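Local coordinates for protein TAF6 (Antonospora locustae, PDB 4ATG) that forms a HEAT-repeat domain of a TFIID transcription factor subunit and probably takes part in formation of the Taf6-Taf9 complex, at residues Q40-P43 and Y44-H48; K99-D103 and D104-K108; A111-V114 and K115-D119; K162-V165 and N166-R170. One frame throughout, in Å; residues are numbered along the deposited sequence. Where two conformers were deposited one is given.

How the interactions relate
All four interactions are local and lie in one all-helical chain, spaced along its row of helices. Interactions 1 and 4 sit on opposite sides of the chain's centre, with about 35 Å between their own centres. Interactions 2 and 3 share helix 104-121: the first covers its entry and N-cap, the second its later turns, and their centres are about 16 Å apart. Interactions 3 and 4 meet directly where Tyr-118 OH packs 3.4 Å from Val-164 CG2, joining helix 104-121 to helix 162-179. Interaction 1 stays separate, its nearest atoms about 10 Å from interaction 3. What the four have in common is the helical stack.

Interaction 1: Q40-P43 and Y44-H48; sequences QLVP and YFIQH
Leu-41 O takes the N-H of Phe-45 at 2.9 Å. Ile-46 N follows, giving a nearly straight bond (172°) to Val-42 O, and Gln-47 N bonds to Pro-43 O. Over this ladder the side chains pair one turn apart. With CG turned away from its own carbonyl carbon (chi1 -81°), the Phe-45 ring leans back over the preceding turn, where CE2 comes to 3.5 Å from Leu-41 CB and 3.9 Å from Leu-41 CD1. Beside this pair, Val-42 and Ile-46 point the same way and touch through their ends, Val-42 CG1 to Ile-46 CD1 at 3.8 Å. Tyr-44, one residue earlier than Phe-45, lies on another side of the helix: its CD2 lies 3.6 Å from Gln-40 O, the ring running alongside the start of the helix, while Gln-47 OE1 comes up at the ring edge in its plane. The Tyr-44 hydroxyl is held by the backbone N of Gly-1, the first residue of the chain. Pro-43 has no N-H to give, which costs little here, because N-H groups of a helix's first turn have no carbonyl of the preceding turn to bond. Helix 7-20 receives Tyr-44 and Phe-45, the Phe-45 ring meeting that of Phe-13 at an angle, while Val-42, Pro-43 and Ile-46 pack on Tyr-84. The result is the opening turns of an amphipathic helix clamped between neighbours, as in the helical stacks of HEAT-repeat domains.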
loop_
_atom_site.group_PDB
_atom_site.type_symbol
_atom_site.label_atom_id
_atom_site.label_comp_id
_atom_site.label_asym_id
_atom_site.label_seq_id
_atom_site.Cartn_x
_atom_site.Cartn_y
_atom_site.Cartn_z
ATOM N N GLN A 40 -8.776 -5.038 19.513
ATOM C CA GLN A 40 -9.011 -6.481 19.308
ATOM C C GLN A 40 -9.401 -6.809 17.858
ATOM O O GLN A 40 -9.108 -7.901 17.372
ATOM C CB GLN A 40 -10.118 -6.977 20.232
ATOM C CG GLN A 40 -9.666 -7.699 21.481
ATOM C CD GLN A 40 -10.893 -8.332 22.108
ATOM O OE1 GLN A 40 -11.726 -7.657 22.707
ATOM N NE2 GLN A 40 -11.122 -9.602 21.830
ATOM N N LEU A 41 -10.088 -5.865 17.184
ATOM C CA LEU A 41 -10.538 -6.043 15.801
ATOM C C LEU A 41 -9.471 -5.796 14.772
ATOM O O LEU A 41 -9.575 -6.289 13.651
ATOM C CB LEU A 41 -11.729 -5.085 15.515
ATOM C CG LEU A 41 -13.001 -5.366 16.301
ATOM C CD1 LEU A 41 -14.147 -4.490 15.800
ATOM C CD2 LEU A 41 -13.422 -6.761 16.122
ATOM N N VAL A 42 -8.491 -4.954 15.108
ATOM C CA VAL A 42 -7.380 -4.593 14.207
ATOM C C VAL A 42 -6.788 -5.763 13.383
ATOM O O VAL A 42 -6.801 -5.671 12.157
ATOM C CB VAL A 42 -6.314 -3.697 14.907
ATOM C CG1 VAL A 42 -5.087 -3.519 14.004
ATOM C CG2 VAL A 42 -6.916 -2.332 15.236
ATOM N N PRO A 43 -6.279 -6.862 13.977
ATOM C CA PRO A 43 -5.729 -7.950 13.140
ATOM C C PRO A 43 -6.745 -8.543 12.158
ATOM O O PRO A 43 -6.380 -8.947 11.056
ATOM C CB PRO A 43 -5.290 -9.008 14.178
ATOM C CG PRO A 43 -6.016 -8.669 15.416
ATOM C CD PRO A 43 -6.107 -7.175 15.412
ATOM N N TYR A 44 -8.022 -8.602 12.568
ATOM C CA TYR A 44 -9.093 -9.157 11.739
ATOM C C TYR A 44 -9.433 -8.217 10.579
ATOM O O TYR A 44 -9.664 -8.685 9.465
ATOM C CB TYR A 44 -10.312 -9.502 12.595
ATOM C CG TYR A 44 -9.994 -10.585 13.607
ATOM C CD1 TYR A 44 -9.505 -11.825 13.201
ATOM C CD2 TYR A 44 -10.080 -10.337 14.974
ATOM C CE1 TYR A 44 -9.109 -12.783 14.126
ATOM C CE2 TYR A 44 -9.770 -11.326 15.909
ATOM C CZ TYR A 44 -9.315 -12.559 15.479
ATOM O OH TYR A 44 -8.997 -13.530 16.399
ATOM N N PHE A 45 -9.429 -6.897 10.830
ATOM C CA PHE A 45 -9.678 -5.931 9.749
ATOM C C PHE A 45 -8.565 -6.073 8.708
ATOM O O PHE A 45 -8.849 -6.155 7.521
ATOM C CB PHE A 45 -9.696 -4.494 10.292
ATOM C CG PHE A 45 -10.999 -4.067 10.939
ATOM C CD1 PHE A 45 -12.210 -4.193 10.258
ATOM C CD2 PHE A 45 -11.000 -3.416 12.161
ATOM C CE1 PHE A 45 -13.413 -3.753 10.834
ATOM C CE2 PHE A 45 -12.203 -2.949 12.727
ATOM C CZ PHE A 45 -13.401 -3.159 12.080
ATOM N N ILE A 46 -7.309 -6.130 9.156
ATOM C CA ILE A 46 -6.169 -6.270 8.247
ATOM C C ILE A 46 -6.238 -7.576 7.476
ATOM O O ILE A 46 -6.029 -7.570 6.269
ATOM C CB ILE A 46 -4.818 -6.074 8.973
ATOM C CG1 ILE A 46 -4.707 -4.636 9.507
ATOM C CG2 ILE A 46 -3.632 -6.411 8.031
ATOM C CD1 ILE A 46 -3.764 -4.516 10.595
ATOM N N GLN A 47 -6.556 -8.688 8.149
ATOM C CA GLN A 47 -6.688 -9.986 7.458
ATOM C C GLN A 47 -7.805 -9.923 6.397
ATOM O O GLN A 47 -7.590 -10.357 5.260
ATOM C CB GLN A 47 -6.960 -11.119 8.482
ATOM C CG GLN A 47 -6.918 -12.522 7.899
ATOM C CD GLN A 47 -7.801 -13.496 8.652
ATOM O OE1 GLN A 47 -8.214 -13.276 9.804
ATOM N NE2 GLN A 47 -8.112 -14.607 8.009
ATOM N N HIS A 48 -9.002 -9.373 6.739
ATOM C CA HIS A 48 -10.101 -9.289 5.750
ATOM C C HIS A 48 -9.758 -8.372 4.601
ATOM O O HIS A 48 -10.014 -8.710 3.437
ATOM C CB HIS A 48 -11.421 -8.808 6.381
ATOM C CG HIS A 48 -12.506 -8.553 5.368
ATOM N ND1 HIS A 48 -13.313 -9.576 4.903
ATOM C CD2 HIS A 48 -12.861 -7.403 4.745
ATOM C CE1 HIS A 48 -14.147 -9.015 4.038
ATOM N NE2 HIS A 48 -13.913 -7.710 3.910
#

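Interaction 2: K99-D103 and D104-K108; sequences KSIVD and DDVRK
Asp-103 is the N-cap of helix 104-121, and its carboxylate receives one of the helix's first N-H groups. Asp-103 OD1 accepts from Asp-105 N at 3.1 Å, the donor standing above the carboxylate plane. The side chain gets there because CG lies opposite the backbone N (chi1 -159°), which sets the carboxylate on the carbonyl side, facing the N-H groups of the turn that follows. The main-chain O of Asp-103 takes Val-106 N at 3.2 Å, a bent bond that arrives from above the carbonyl plane. Asp-103 OD1 and Asp-105 OD2 come within 4.0 Å of each other; a water that donates to Asp-103 OD2 at 2.7 Å and to Asp-105 OD2 at 2.9 Å bridges the two acids, and the N-terminal end of the helix probably eases their repulsion. The third acid, Asp-104, points away and is paired with Lys-184. Such a loop links successive helices of a HEAT-repeat stack, and here Arg-107 ties it to the helix before. Its chain runs out extended past Ile-101 in the opposite direction, so that NH2 gives a bond of 2.7 Å to Ile-101 O, tilted from the guanidinium plane. NH2 also donates to Gly-98 O and NH1 to Val-96 O, so the one guanidinium gathers carbonyls from the end of helix 85-97 and the turn beyond it. Ile-101 CB sits over one face of this group, toward its rim. Ile-101 also meets Val-106 at about a right angle, CG2 to CB at 4.1 Å, and both rest on Leu-63 of helix 60-75.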
loop_
_atom_site.group_PDB
_atom_site.type_symbol
_atom_site.label_atom_id
_atom_site.label_comp_id
_atom_site.label_asym_id
_atom_site.label_seq_id
_atom_site.Cartn_x
_atom_site.Cartn_y
_atom_site.Cartn_z
ATOM N N LYS A 99 0.074 -7.148 -10.821
ATOM C CA LYS A 99 -0.014 -7.253 -12.284
ATOM C C LYS A 99 -1.423 -7.084 -12.830
ATOM O O LYS A 99 -1.575 -6.703 -13.982
ATOM C CB LYS A 99 0.635 -8.564 -12.809
ATOM C CG LYS A 99 -0.060 -9.860 -12.388
ATOM C CD LYS A 99 0.696 -11.083 -12.888
ATOM C CE LYS A 99 0.057 -12.374 -12.452
ATOM N NZ LYS A 99 0.750 -13.550 -13.044
ATOM N N SER A 100 -2.453 -7.388 -12.023
ATOM C CA SER A 100 -3.841 -7.344 -12.491
ATOM C C SER A 100 -4.544 -5.991 -12.327
ATOM O O SER A 100 -5.645 -5.814 -12.848
ATOM C CB SER A 100 -4.650 -8.477 -11.857
ATOM O OG SER A 100 -3.970 -9.717 -11.976
ATOM N N ILE A 101 -3.909 -5.035 -11.629
ATOM C CA ILE A 101 -4.483 -3.702 -11.419
ATOM C C ILE A 101 -4.388 -2.875 -12.704
ATOM O O ILE A 101 -3.310 -2.768 -13.289
ATOM C CB ILE A 101 -3.835 -3.015 -10.188
ATOM C CG1 ILE A 101 -4.261 -3.745 -8.892
ATOM C CG2 ILE A 101 -4.166 -1.497 -10.128
ATOM C CD1 ILE A 101 -3.338 -3.581 -7.786
ATOM N N VAL A 102 -5.513 -2.305 -13.142
ATOM C CA VAL A 102 -5.557 -1.526 -14.378
ATOM C C VAL A 102 -5.525 -0.013 -14.166
ATOM O O VAL A 102 -5.215 0.719 -15.104
ATOM C CB VAL A 102 -6.665 -1.977 -15.379
ATOM C CG1 VAL A 102 -6.393 -3.381 -15.916
ATOM C CG2 VAL A 102 -8.060 -1.894 -14.765
ATOM N N ASP A 103 -5.802 0.453 -12.930
ATOM C CA ASP A 103 -5.858 1.871 -12.619
ATOM C C ASP A 103 -4.551 2.389 -11.998
ATOM O O ASP A 103 -4.182 1.950 -10.916
ATOM C CB ASP A 103 -7.053 2.132 -11.674
ATOM C CG ASP A 103 -7.568 3.559 -11.645
ATOM O OD1 ASP A 103 -6.800 4.476 -11.993
ATOM O OD2 ASP A 103 -8.729 3.761 -11.241
ATOM N N ASP A 104 -3.887 3.365 -12.658
ATOM C CA ASP A 104 -2.646 3.980 -12.149
ATOM C C ASP A 104 -2.876 4.725 -10.840
ATOM O O ASP A 104 -1.959 4.818 -10.030
ATOM C CB ASP A 104 -2.044 4.954 -13.178
ATOM C CG ASP A 104 -1.319 4.291 -14.331
ATOM O OD1 ASP A 104 -1.028 3.071 -14.237
ATOM O OD2 ASP A 104 -0.996 4.993 -15.299
ATOM N N ASP A 105 -4.078 5.296 -10.657
ATOM C CA ASP A 105 -4.440 6.034 -9.441
ATOM C C ASP A 105 -4.418 5.130 -8.201
ATOM O O ASP A 105 -4.104 5.603 -7.106
ATOM C CB ASP A 105 -5.826 6.678 -9.595
ATOM C CG ASP A 105 -5.846 7.890 -10.504
ATOM O OD1 ASP A 105 -4.752 8.430 -10.804
ATOM O OD2 ASP A 105 -6.954 8.324 -10.886
ATOM N N VAL A 106 -4.747 3.847 -8.369
ATOM C CA VAL A 106 -4.709 2.879 -7.257
ATOM C C VAL A 106 -3.255 2.685 -6.830
ATOM O O VAL A 106 -2.943 2.724 -5.648
ATOM C CB VAL A 106 -5.375 1.524 -7.630
ATOM C CG1 VAL A 106 -5.095 0.450 -6.567
ATOM C CG2 VAL A 106 -6.872 1.700 -7.845
ATOM N N ARG A 107 -2.378 2.478 -7.805
ATOM C CA ARG A 107 -0.959 2.247 -7.557
ATOM C C ARG A 107 -0.340 3.433 -6.833
ATOM O O ARG A 107 0.385 3.244 -5.861
ATOM C CB ARG A 107 -0.219 2.008 -8.868
ATOM C CG ARG A 107 -0.720 0.790 -9.632
ATOM C CD ARG A 107 0.059 0.612 -10.926
ATOM N NE ARG A 107 -0.484 -0.484 -11.730
ATOM C CZ ARG A 107 -0.212 -1.771 -11.543
ATOM N NH1 ARG A 107 0.620 -2.150 -10.584
ATOM N NH2 ARG A 107 -0.777 -2.689 -12.308
ATOM N N LYS A 108 -0.629 4.639 -7.304
ATOM C CA LYS A 108 -0.096 5.859 -6.708
ATOM C C LYS A 108 -0.654 6.086 -5.312
ATOM O O LYS A 108 0.104 6.500 -4.423
ATOM C CB LYS A 108 -0.402 7.067 -7.588
ATOM C CG LYS A 108 0.373 7.054 -8.898
ATOM C CD LYS A 108 -0.078 8.221 -9.753
ATOM C CE LYS A 108 0.787 8.357 -10.960
ATOM N NZ LYS A 108 0.141 9.217 -11.985
HETATM O O HOH W 1 -9.084 6.378 -10.803
#

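Interaction 3: A111-V114 and K115-D119; sequences ADIV and KYIYD
Main-chain bonds join 111-114 to 115-119 in regular alpha-helical order: Lys-115 N to Ala-111 O, Tyr-116 N to Asp-112 O, Ile-117 N to Ile-113 O and Tyr-118 N to Val-114 O, the last at 2.9 Å and 164°. The following turn carries the one charged link, a salt bridge between residues four apart, with Lys-115 NZ 2.7 Å from Asp-119 OD2 on the syn side and close to the carboxylate plane. The lysine chain runs out extended and bends only at its last torsion (chi4 49°), which turns the ammonium back toward the acid. The same NZ also donates to Ile-159 O near the end of helix 147-160, so the pair joins two helices. This belongs to the layered helix packing of a HEAT-repeat domain, in which helix 104-121 has neighbours on several sides. Apolar contact between the segments is slight by comparison: Ile-113 CG2 and Ile-117 CD1 stand 4.4 Å apart, while Ile-117 CG1 comes to 3.4 Å from Ile-113 O. Both isoleucines lie on Leu-92 of helix 85-97. The two tyrosines send their rings away from the preceding turn, leaving only their CB atoms beside its carbonyls, Tyr-116 CB at 3.4 Å from Ile-113 O and Tyr-118 CB at 3.4 Å from Val-114 O. The Tyr-116 ring meets Phe-71 edge-to-face and its hydroxyl bonds to Lys-75 NZ; Tyr-118 packs on Ala-129.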
loop_
_atom_site.group_PDB
_atom_site.type_symbol
_atom_site.label_atom_id
_atom_site.label_comp_id
_atom_site.label_asym_id
_atom_site.label_seq_id
_atom_site.Cartn_x
_atom_site.Cartn_y
_atom_site.Cartn_z
ATOM N N ALA A 111 0.991 3.743 -3.013
ATOM C CA ALA A 111 2.397 4.167 -2.884
ATOM C C ALA A 111 2.524 5.323 -1.878
ATOM O O ALA A 111 3.492 5.365 -1.114
ATOM C CB ALA A 111 2.953 4.599 -4.246
ATOM N N ASP A 112 1.524 6.238 -1.851
ATOM C CA ASP A 112 1.476 7.356 -0.915
ATOM C C ASP A 112 1.405 6.863 0.532
ATOM O O ASP A 112 2.020 7.463 1.426
ATOM C CB ASP A 112 0.281 8.243 -1.216
ATOM C CG ASP A 112 0.382 8.967 -2.551
ATOM O OD1 ASP A 112 1.523 9.134 -3.056
ATOM O OD2 ASP A 112 -0.674 9.378 -3.081
ATOM N N ILE A 113 0.666 5.765 0.763
ATOM C CA ILE A 113 0.552 5.201 2.122
ATOM C C ILE A 113 1.822 4.486 2.484
ATOM O O ILE A 113 2.281 4.602 3.629
ATOM C CB ILE A 113 -0.742 4.346 2.322
ATOM C CG1 ILE A 113 -2.002 5.153 1.835
ATOM C CG2 ILE A 113 -0.899 3.943 3.832
ATOM C CD1 ILE A 113 -2.204 6.548 2.463
ATOM N N VAL A 114 2.424 3.773 1.528
ATOM C CA VAL A 114 3.737 3.141 1.778
ATOM C C VAL A 114 4.741 4.224 2.190
ATOM O O VAL A 114 5.554 3.993 3.091
ATOM C CB VAL A 114 4.262 2.353 0.555
ATOM C CG1 VAL A 114 5.729 1.917 0.737
ATOM C CG2 VAL A 114 3.380 1.147 0.266
ATOM N N LYS A 115 4.697 5.392 1.527
ATOM C CA LYS A 115 5.607 6.504 1.860
ATOM C C LYS A 115 5.362 7.000 3.285
ATOM O O LYS A 115 6.305 7.234 4.027
ATOM C CB LYS A 115 5.474 7.663 0.865
ATOM C CG LYS A 115 6.226 8.932 1.343
ATOM C CD LYS A 115 6.120 10.093 0.375
ATOM C CE LYS A 115 6.784 11.351 0.929
ATOM N NZ LYS A 115 8.158 11.068 1.444
ATOM N N TYR A 116 4.114 7.137 3.670
ATOM C CA TYR A 116 3.773 7.593 5.026
ATOM C C TYR A 116 4.369 6.629 6.062
ATOM O O TYR A 116 4.922 7.076 7.076
ATOM C CB TYR A 116 2.250 7.648 5.199
ATOM C CG TYR A 116 1.855 8.181 6.557
ATOM C CD1 TYR A 116 1.723 9.545 6.775
ATOM C CD2 TYR A 116 1.687 7.322 7.647
ATOM C CE1 TYR A 116 1.397 10.048 8.034
ATOM C CE2 TYR A 116 1.337 7.815 8.907
ATOM C CZ TYR A 116 1.212 9.182 9.095
ATOM O OH TYR A 116 0.852 9.704 10.312
ATOM N N ILE A 117 4.249 5.332 5.813
ATOM C CA ILE A 117 4.787 4.308 6.739
ATOM C C ILE A 117 6.300 4.404 6.760
ATOM O O ILE A 117 6.902 4.423 7.830
ATOM C CB ILE A 117 4.297 2.901 6.323
ATOM C CG1 ILE A 117 2.767 2.783 6.517
ATOM C CG2 ILE A 117 5.054 1.785 7.110
ATOM C CD1 ILE A 117 2.135 1.472 5.885
ATOM N N TYR A 118 6.904 4.495 5.572
ATOM C CA TYR A 118 8.352 4.630 5.430
ATOM C C TYR A 118 8.836 5.844 6.232
ATOM O O TYR A 118 9.759 5.723 7.048
ATOM C CB TYR A 118 8.720 4.766 3.939
ATOM C CG TYR A 118 10.202 4.790 3.663
ATOM C CD1 TYR A 118 10.897 3.614 3.382
ATOM C CD2 TYR A 118 10.884 5.996 3.523
ATOM C CE1 TYR A 118 12.252 3.637 3.043
ATOM C CE2 TYR A 118 12.247 6.026 3.212
ATOM C CZ TYR A 118 12.921 4.845 2.961
ATOM O OH TYR A 118 14.256 4.873 2.633
ATOM N N ASP A 119 8.238 7.005 5.995
ATOM C CA ASP A 119 8.642 8.233 6.688
ATOM C C ASP A 119 8.417 8.181 8.197
ATOM O O ASP A 119 9.229 8.712 8.953
ATOM C CB ASP A 119 7.895 9.437 6.113
ATOM C CG ASP A 119 8.358 9.867 4.717
ATOM O OD1 ASP A 119 9.460 9.478 4.316
ATOM O OD2 ASP A 119 7.660 10.677 4.088
#

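Interaction 4: K162-V165 and N166-R170; sequences KNVV and NTVIR
Along helix 162-179, near its start, Thr-167 and Asn-163 meet in a contact between adjoining turns, at a point where the helix widens. Asn-163 O is gripped twice by Thr-167, by its backbone N at 2.8 Å and by OG1 at 2.7 Å, the two donors coming from opposite faces of the carbonyl plane. A first torsion of 57° lays OG1 over the backbone, within reach of the carbonyl one turn back. Beyond this point the bonds skip one residue further than in an alpha helix: Ile-169 N reaches Val-164 O at 3.3 Å, and Arg-170 N reaches Val-165 O at 2.9 Å, nearly straight. On the solvent-facing side Asn-166 OD1 lies at the edge of the Arg-170 guanidinium, in its plane, and takes NE at 3.0 Å, with a weak bond from NH2 besides. Asn-166 ND2 turns to a water at 3.0 Å. On the inner side Val-164 and Val-168 point the same way, CG1 to CG2 at 4.1 Å, both on Leu-157 of helix 147-160. Val-165 and Ile-169 meet at a slant, Val-165 CG2 to Ile-169 CD1 at 4.1 Å, and face helix 183-194. The two i-to-i+5 bonds, Ile-169 N to Val-164 O and Arg-170 N to Val-165 O, are the mark of a pi-type turn set within an alpha helix.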
loop_
_atom_site.group_PDB
_atom_site.type_symbol
_atom_site.label_atom_id
_atom_site.label_comp_id
_atom_site.label_asym_id
_atom_site.label_seq_id
_atom_site.Cartn_x
_atom_site.Cartn_y
_atom_site.Cartn_z
ATOM N N LYS A 162 14.886 11.927 -1.301
ATOM C CA LYS A 162 15.941 12.304 -2.241
ATOM C C LYS A 162 17.081 11.303 -2.177
ATOM O O LYS A 162 17.697 11.038 -3.208
ATOM C CB LYS A 162 16.466 13.716 -1.935
ATOM C CG LYS A 162 15.477 14.820 -2.282
ATOM C CD LYS A 162 16.092 16.206 -2.066
ATOM C CE LYS A 162 15.150 17.129 -1.332
ATOM N NZ LYS A 162 15.895 18.132 -0.532
ATOM N N ASN A 163 17.358 10.729 -0.985
ATOM C CA ASN A 163 18.429 9.738 -0.857
ATOM C C ASN A 163 18.106 8.435 -1.590
ATOM O O ASN A 163 19.013 7.829 -2.144
ATOM C CB ASN A 163 18.837 9.499 0.599
ATOM C CG ASN A 163 20.118 8.697 0.727
ATOM O OD1 ASN A 163 20.104 7.513 1.073
ATOM N ND2 ASN A 163 21.249 9.306 0.394
ATOM N N VAL A 164 16.814 8.044 -1.662
ATOM C CA VAL A 164 16.398 6.857 -2.412
ATOM C C VAL A 164 16.500 7.178 -3.921
ATOM O O VAL A 164 16.995 6.356 -4.694
ATOM C CB VAL A 164 14.986 6.352 -1.996
ATOM C CG1 VAL A 164 14.467 5.300 -2.973
ATOM C CG2 VAL A 164 14.983 5.803 -0.562
ATOM N N VAL A 165 16.057 8.370 -4.337
ATOM C CA VAL A 165 16.175 8.800 -5.741
ATOM C C VAL A 165 17.663 8.734 -6.149
ATOM O O VAL A 165 17.995 8.151 -7.177
ATOM C CB VAL A 165 15.565 10.219 -5.986
ATOM C CG1 VAL A 165 15.916 10.767 -7.374
ATOM C CG2 VAL A 165 14.052 10.207 -5.798
ATOM N N ASN A 166 18.542 9.274 -5.305
ATOM C CA ASN A 166 19.983 9.336 -5.572
ATOM C C ASN A 166 20.713 8.017 -5.477
ATOM O O ASN A 166 21.621 7.775 -6.271
ATOM C CB ASN A 166 20.645 10.430 -4.731
ATOM C CG ASN A 166 20.260 11.818 -5.167
ATOM O OD1 ASN A 166 20.088 12.102 -6.359
ATOM N ND2 ASN A 166 20.122 12.721 -4.212
ATOM N N THR A 167 20.344 7.160 -4.526
ATOM C CA THR A 167 20.996 5.867 -4.440
ATOM C C THR A 167 20.353 4.939 -5.470
ATOM O O THR A 167 20.841 4.891 -6.596
ATOM C CB THR A 167 21.153 5.367 -2.997
ATOM O OG1 THR A 167 19.877 5.314 -2.358
ATOM C CG2 THR A 167 22.105 6.232 -2.183
ATOM N N VAL A 168 19.189 4.375 -5.153
ATOM C CA VAL A 168 18.402 3.413 -5.941
ATOM C C VAL A 168 18.094 3.808 -7.404
ATOM O O VAL A 168 18.450 3.073 -8.322
ATOM C CB VAL A 168 17.129 2.919 -5.177
ATOM C CG1 VAL A 168 16.462 1.751 -5.894
ATOM C CG2 VAL A 168 17.447 2.538 -3.726
ATOM N N ILE A 169 17.403 4.916 -7.622
ATOM C CA ILE A 169 16.994 5.307 -8.975
ATOM C C ILE A 169 18.151 5.706 -9.888
ATOM O O ILE A 169 18.320 5.107 -10.965
ATOM C CB ILE A 169 15.835 6.340 -8.922
ATOM C CG1 ILE A 169 14.648 5.744 -8.118
ATOM C CG2 ILE A 169 15.411 6.742 -10.332
ATOM C CD1 ILE A 169 13.538 6.720 -7.892
ATOM N N ARG A 170 18.957 6.694 -9.448
ATOM C CA ARG A 170 20.127 7.186 -10.190
ATOM C C ARG A 170 21.116 6.058 -10.560
ATOM O O ARG A 170 21.578 6.007 -11.701
ATOM C CB ARG A 170 20.824 8.316 -9.407
ATOM C CG ARG A 170 21.664 9.245 -10.279
ATOM C CD ARG A 170 22.086 10.533 -9.572
ATOM N NE ARG A 170 20.953 11.387 -9.189
ATOM C CZ ARG A 170 20.295 12.189 -10.022
ATOM N NH1 ARG A 170 20.628 12.245 -11.305
ATOM N NH2 ARG A 170 19.286 12.928 -9.580
HETATM O O HOH W 2 21.071 12.261 -1.385
#